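Local coordinates for protein colicin-B (PDB 1RH1) that kills Escherichia coli and closely related bacteria by forming channels that depolarize the cytoplasmic membrane and dissipate cellular energy, at residues A[320-325]-A[456-461]; A[445-450]-A[494-499]. All coordinates share one frame; numbering follows the deposited sequence.

Overall arrangement
Both contacts are buried within the helical pore-forming domain, and they involve both arms of its hydrophobic hairpin, helices 457-472 and 479-495. Contact 1 sets the first turn of the first arm against the long helix 291-340, while contact 2 sets the end of the second arm against helix 441-452. Their centres are about 13 Å apart and they touch: the Trp450 ring reaches the backbone of Ala460, and Leu461 packs on Phe496 and Ile497. Contact 1 is aliphatic and close, a leucine on an alanine methyl and a valine on the backbone of Val459; contact 2 spans more widely spaced backbones with one aromatic ring, met by a valine and a carboxylate. Neither has a hydrogen bond across it.

Contact 1. Residues A[320-325]-A[456-461]; sequences TVLTKT and ASAVAL
Leu322 and Ala458 meet where the long helix 291-340 passes the start of helix 457-472, the first arm of the hydrophobic hairpin at the heart of the colicin pore-forming helical bundle. Leu322 straddles the alanine methyl with both of its own: CD2 lies 3.9 Å from Ala458 CB and CD1 4.1 Å from the same CB. Its CG stands opposite the carbonyl carbon (chi1 -72°), which carries the branch across to the other helix. Alanine suits the place because its short side chain lets the helices approach, with 7.1 Å between Leu322 CA and Ala458 CA. One residue away on each chain, Val321 meets backbone instead, its CG2 lying 4.4 Å from Val459 CA; Val459 CB points away from the long helix.

Around this pair, Ile355 of helix 342-357 also packs on Leu322, while Thr414 touches Val321. Thr325 faces the hairpin too, and its hydroxyl bonds mainly within its own helix, with a weak further bond to Ser462 OG of helix 457-472. OG1 gives a 2.6 Å hydrogen bond to Val321 O, which also accepts the helical bond from Thr325 N, the two donors approaching opposite faces of that carbonyl plane.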
loop_
_atom_site.group_PDB
_atom_site.type_symbol
_atom_site.label_atom_id
_atom_site.label_comp_id
_atom_site.label_asym_id
_atom_site.label_seq_id
_atom_site.Cartn_x
_atom_site.Cartn_y
_atom_site.Cartn_z
ATOM N N THR A 320 -10.085 -8.995 -12.603
ATOM C CA THR A 320 -11.438 -9.240 -13.062
ATOM C C THR A 320 -11.452 -9.933 -14.412
ATOM O O THR A 320 -12.354 -10.737 -14.638
ATOM C CB THR A 320 -12.291 -7.924 -13.163
ATOM O OG1 THR A 320 -12.014 -7.323 -14.407
ATOM C CG2 THR A 320 -11.994 -6.925 -12.060
ATOM N N VAL A 321 -10.508 -9.668 -15.330
ATOM C CA VAL A 321 -10.545 -10.358 -16.623
ATOM C C VAL A 321 -10.003 -11.766 -16.472
ATOM O O VAL A 321 -10.411 -12.680 -17.181
ATOM C CB VAL A 321 -9.731 -9.605 -17.737
ATOM C CG1 VAL A 321 -10.261 -8.197 -17.716
ATOM C CG2 VAL A 321 -8.234 -9.536 -17.534
ATOM N N LEU A 322 -9.108 -11.972 -15.513
ATOM C CA LEU A 322 -8.630 -13.311 -15.276
ATOM C C LEU A 322 -9.750 -14.120 -14.618
ATOM O O LEU A 322 -9.912 -15.276 -15.025
ATOM C CB LEU A 322 -7.365 -13.261 -14.389
ATOM C CG LEU A 322 -6.038 -12.756 -14.977
ATOM C CD1 LEU A 322 -5.101 -12.450 -13.832
ATOM C CD2 LEU A 322 -5.405 -13.779 -15.901
ATOM N N THR A 323 -10.575 -13.564 -13.691
ATOM C CA THR A 323 -11.630 -14.387 -13.102
ATOM C C THR A 323 -12.721 -14.664 -14.109
ATOM O O THR A 323 -13.152 -15.809 -14.175
ATOM C CB THR A 323 -12.325 -13.780 -11.879
ATOM O OG1 THR A 323 -13.036 -12.634 -12.314
ATOM C CG2 THR A 323 -11.332 -13.474 -10.778
ATOM N N LYS A 324 -13.168 -13.693 -14.912
ATOM C CA LYS A 324 -14.106 -14.010 -15.968
ATOM C C LYS A 324 -13.491 -15.023 -16.944
ATOM O O LYS A 324 -14.208 -15.941 -17.340
ATOM C CB LYS A 324 -14.506 -12.742 -16.721
ATOM C CG LYS A 324 -15.656 -12.873 -17.734
ATOM C CD LYS A 324 -16.920 -13.358 -17.029
ATOM C CE LYS A 324 -18.230 -13.163 -17.797
ATOM N NZ LYS A 324 -18.341 -13.974 -18.991
ATOM N N THR A 325 -12.197 -14.976 -17.312
ATOM C CA THR A 325 -11.646 -15.940 -18.260
ATOM C C THR A 325 -11.739 -17.355 -17.727
ATOM O O THR A 325 -12.235 -18.249 -18.401
ATOM C CB THR A 325 -10.183 -15.599 -18.576
ATOM O OG1 THR A 325 -10.226 -14.350 -19.228
ATOM C CG2 THR A 325 -9.503 -16.567 -19.510
ATOM N N ALA A 456 -0.038 -6.413 -20.756
ATOM C CA ALA A 456 0.314 -7.342 -19.688
ATOM C C ALA A 456 0.014 -8.784 -20.110
ATOM O O ALA A 456 -1.102 -9.000 -20.571
ATOM C CB ALA A 456 -0.504 -6.997 -18.463
ATOM N N SER A 457 0.913 -9.779 -20.022
ATOM C CA SER A 457 0.641 -11.149 -20.456
ATOM C C SER A 457 -0.683 -11.700 -19.978
ATOM O O SER A 457 -1.434 -12.270 -20.767
ATOM C CB SER A 457 1.667 -12.155 -19.971
ATOM O OG SER A 457 2.940 -12.079 -20.578
ATOM N N ALA A 458 -1.000 -11.487 -18.698
ATOM C CA ALA A 458 -2.269 -11.920 -18.140
ATOM C C ALA A 458 -3.463 -11.325 -18.890
ATOM O O ALA A 458 -4.331 -12.095 -19.294
ATOM C CB ALA A 458 -2.335 -11.519 -16.678
ATOM N N VAL A 459 -3.511 -10.010 -19.153
ATOM C CA VAL A 459 -4.579 -9.391 -19.935
ATOM C C VAL A 459 -4.567 -9.964 -21.367
ATOM O O VAL A 459 -5.625 -10.252 -21.934
ATOM C CB VAL A 459 -4.377 -7.857 -19.970
ATOM C CG1 VAL A 459 -5.551 -7.169 -20.588
ATOM C CG2 VAL A 459 -4.303 -7.305 -18.588
ATOM N N ALA A 460 -3.412 -10.205 -22.000
ATOM C CA ALA A 460 -3.393 -10.775 -23.336
ATOM C C ALA A 460 -3.852 -12.219 -23.363
ATOM O O ALA A 460 -4.367 -12.679 -24.380
ATOM C CB ALA A 460 -2.009 -10.728 -23.914
ATOM N N LEU A 461 -3.671 -12.953 -22.262
ATOM C CA LEU A 461 -4.159 -14.318 -22.167
ATOM C C LEU A 461 -5.678 -14.305 -22.058
ATOM O O LEU A 461 -6.346 -15.122 -22.688
ATOM C CB LEU A 461 -3.653 -15.027 -20.936
ATOM C CG LEU A 461 -2.856 -16.312 -21.083
ATOM C CD1 LEU A 461 -2.793 -16.900 -19.702
ATOM C CD2 LEU A 461 -3.474 -17.320 -22.043
#

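Contact 2. Residues A[445-450]-A[494-499]; sequences LEVESW and GAFIDD
Phe496 CG stands opposite its own carbonyl carbon (chi1 -79°), which sends the ring from segment 494-499 toward Val447 and Glu448 on helix 441-452. Glu448 takes a similar first torsion, and a bend at chi2 (-74°) folds its carboxylate back to the ring. The ring thus bridges backbones 9.4 Å apart, measured from Val447 CA to Phe496 CA, at the C-terminal end of the hydrophobic hairpin of the pore-forming helical bundle.

The two partners use different parts of the phenyl group. Val447 meets its far end, with CB 3.7 Å from Phe496 CZ, and places CG1 over one face near the rim; a branched aliphatic side chain offers both methyls to that end. Glu448 comes to the edge, where OE1 lies in the ring plane, 3.4 Å from Phe496 CE2. Carboxylate and ring planes stand 60° apart. An oxygen so placed faces the slightly positive ring hydrogens, probably a mildly favourable contact for a buried carboxylate.

Further out, Phe464 of helix 457-472 packs on Val447, and Ile363 touches both Glu448 and Phe496. Arg364 shares backbone hydrogen bonds with Phe496, and its NE bonds Ala495 O. Around Phe496 the backbone turns: Gly494 O accepts from both Ile497 N at 2.8 Å and Asp498 N at 2.7 Å.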
loop_
_atom_site.group_PDB
_atom_site.type_symbol
_atom_site.label_atom_id
_atom_site.label_comp_id
_atom_site.label_asym_id
_atom_site.label_seq_id
_atom_site.Cartn_x
_atom_site.Cartn_y
_atom_site.Cartn_z
ATOM N N LEU A 445 0.845 -15.305 -33.452
ATOM C CA LEU A 445 1.704 -14.148 -33.616
ATOM C C LEU A 445 1.031 -12.839 -33.231
ATOM O O LEU A 445 1.658 -11.934 -32.704
ATOM C CB LEU A 445 2.159 -14.157 -35.074
ATOM C CG LEU A 445 3.368 -13.403 -35.612
ATOM C CD1 LEU A 445 4.609 -13.674 -34.776
ATOM C CD2 LEU A 445 3.557 -13.827 -37.075
ATOM N N GLU A 446 -0.258 -12.717 -33.479
ATOM C CA GLU A 446 -1.041 -11.556 -33.110
ATOM C C GLU A 446 -1.104 -11.447 -31.600
ATOM O O GLU A 446 -1.101 -10.331 -31.075
ATOM C CB GLU A 446 -2.444 -11.711 -33.709
ATOM C CG GLU A 446 -3.531 -10.675 -33.418
ATOM C CD GLU A 446 -3.338 -9.270 -33.960
ATOM O OE1 GLU A 446 -3.782 -8.341 -33.283
ATOM O OE2 GLU A 446 -2.769 -9.098 -35.046
ATOM N N VAL A 447 -1.125 -12.595 -30.889
ATOM C CA VAL A 447 -1.246 -12.601 -29.430
ATOM C C VAL A 447 0.057 -12.089 -28.841
ATOM O O VAL A 447 0.039 -11.253 -27.933
ATOM C CB VAL A 447 -1.540 -14.023 -28.889
ATOM C CG1 VAL A 447 -1.914 -13.900 -27.429
ATOM C CG2 VAL A 447 -2.686 -14.691 -29.625
ATOM N N GLU A 448 1.181 -12.563 -29.401
ATOM C CA GLU A 448 2.485 -12.071 -28.995
ATOM C C GLU A 448 2.621 -10.582 -29.285
ATOM O O GLU A 448 3.079 -9.843 -28.410
ATOM C CB GLU A 448 3.567 -12.847 -29.717
ATOM C CG GLU A 448 3.563 -14.320 -29.257
ATOM C CD GLU A 448 4.121 -14.707 -27.868
ATOM O OE1 GLU A 448 4.193 -15.908 -27.608
ATOM O OE2 GLU A 448 4.503 -13.854 -27.056
ATOM N N SER A 449 2.150 -10.115 -30.452
ATOM C CA SER A 449 2.122 -8.702 -30.799
ATOM C C SER A 449 1.539 -7.864 -29.690
ATOM O O SER A 449 2.117 -6.836 -29.352
ATOM C CB SER A 449 1.260 -8.395 -31.980
ATOM O OG SER A 449 1.682 -9.104 -33.123
ATOM N N TRP A 450 0.439 -8.330 -29.080
ATOM C CA TRP A 450 -0.227 -7.599 -28.014
ATOM C C TRP A 450 0.659 -7.392 -26.826
ATOM O O TRP A 450 0.640 -6.292 -26.273
ATOM C CB TRP A 450 -1.440 -8.301 -27.471
ATOM C CG TRP A 450 -2.545 -8.527 -28.469
ATOM C CD1 TRP A 450 -2.717 -7.784 -29.605
ATOM C CD2 TRP A 450 -3.496 -9.474 -28.312
ATOM N NE1 TRP A 450 -3.792 -8.254 -30.178
ATOM C CE2 TRP A 450 -4.286 -9.266 -29.437
ATOM C CE3 TRP A 450 -3.792 -10.459 -27.383
ATOM C CZ2 TRP A 450 -5.405 -10.061 -29.644
ATOM C CZ3 TRP A 450 -4.910 -11.245 -27.599
ATOM C CH2 TRP A 450 -5.709 -11.049 -28.719
ATOM N N GLY A 494 -3.760 -23.458 -24.152
ATOM C CA GLY A 494 -2.803 -24.323 -23.476
ATOM C C GLY A 494 -1.350 -23.949 -23.738
ATOM O O GLY A 494 -0.587 -23.690 -22.801
ATOM N N ALA A 495 -1.044 -23.879 -25.044
ATOM C CA ALA A 495 0.274 -23.554 -25.572
ATOM C C ALA A 495 0.935 -22.272 -25.067
ATOM O O ALA A 495 2.153 -22.190 -25.080
ATOM C CB ALA A 495 0.190 -23.471 -27.081
ATOM N N PHE A 496 0.177 -21.263 -24.631
ATOM C CA PHE A 496 0.713 -20.036 -24.075
ATOM C C PHE A 496 0.981 -20.175 -22.593
ATOM O O PHE A 496 1.506 -19.252 -21.962
ATOM C CB PHE A 496 -0.266 -18.845 -24.278
ATOM C CG PHE A 496 -0.206 -18.263 -25.691
ATOM C CD1 PHE A 496 -1.269 -18.448 -26.572
ATOM C CD2 PHE A 496 0.949 -17.592 -26.122
ATOM C CE1 PHE A 496 -1.164 -17.972 -27.873
ATOM C CE2 PHE A 496 1.043 -17.119 -27.428
ATOM C CZ PHE A 496 -0.013 -17.312 -28.303
ATOM N N ILE A 497 0.599 -21.316 -22.011
ATOM C CA ILE A 497 0.719 -21.494 -20.573
ATOM C C ILE A 497 1.671 -22.627 -20.297
ATOM O O ILE A 497 2.653 -22.482 -19.569
ATOM C CB ILE A 497 -0.658 -21.822 -19.906
ATOM C CG1 ILE A 497 -1.776 -20.879 -20.323
ATOM C CG2 ILE A 497 -0.457 -21.685 -18.406
ATOM C CD1 ILE A 497 -3.120 -21.129 -19.667
ATOM N N ASP A 498 1.390 -23.750 -20.934
ATOM C CA ASP A 498 2.183 -24.907 -20.649
ATOM C C ASP A 498 2.109 -25.935 -21.743
ATOM O O ASP A 498 1.087 -26.033 -22.415
ATOM C CB ASP A 498 1.680 -25.487 -19.357
ATOM C CG ASP A 498 2.744 -26.174 -18.536
ATOM O OD1 ASP A 498 2.851 -25.812 -17.368
ATOM O OD2 ASP A 498 3.457 -27.045 -19.047
ATOM N N ASP A 499 3.168 -26.728 -21.913
ATOM C CA ASP A 499 3.148 -27.799 -22.891
ATOM C C ASP A 499 2.446 -29.004 -22.281
ATOM O O ASP A 499 1.994 -29.866 -23.040
ATOM C CB ASP A 499 4.582 -28.171 -23.312
ATOM C CG ASP A 499 4.684 -29.264 -24.377
ATOM O OD1 ASP A 499 4.344 -29.020 -25.535
ATOM O OD2 ASP A 499 5.105 -30.371 -24.036
#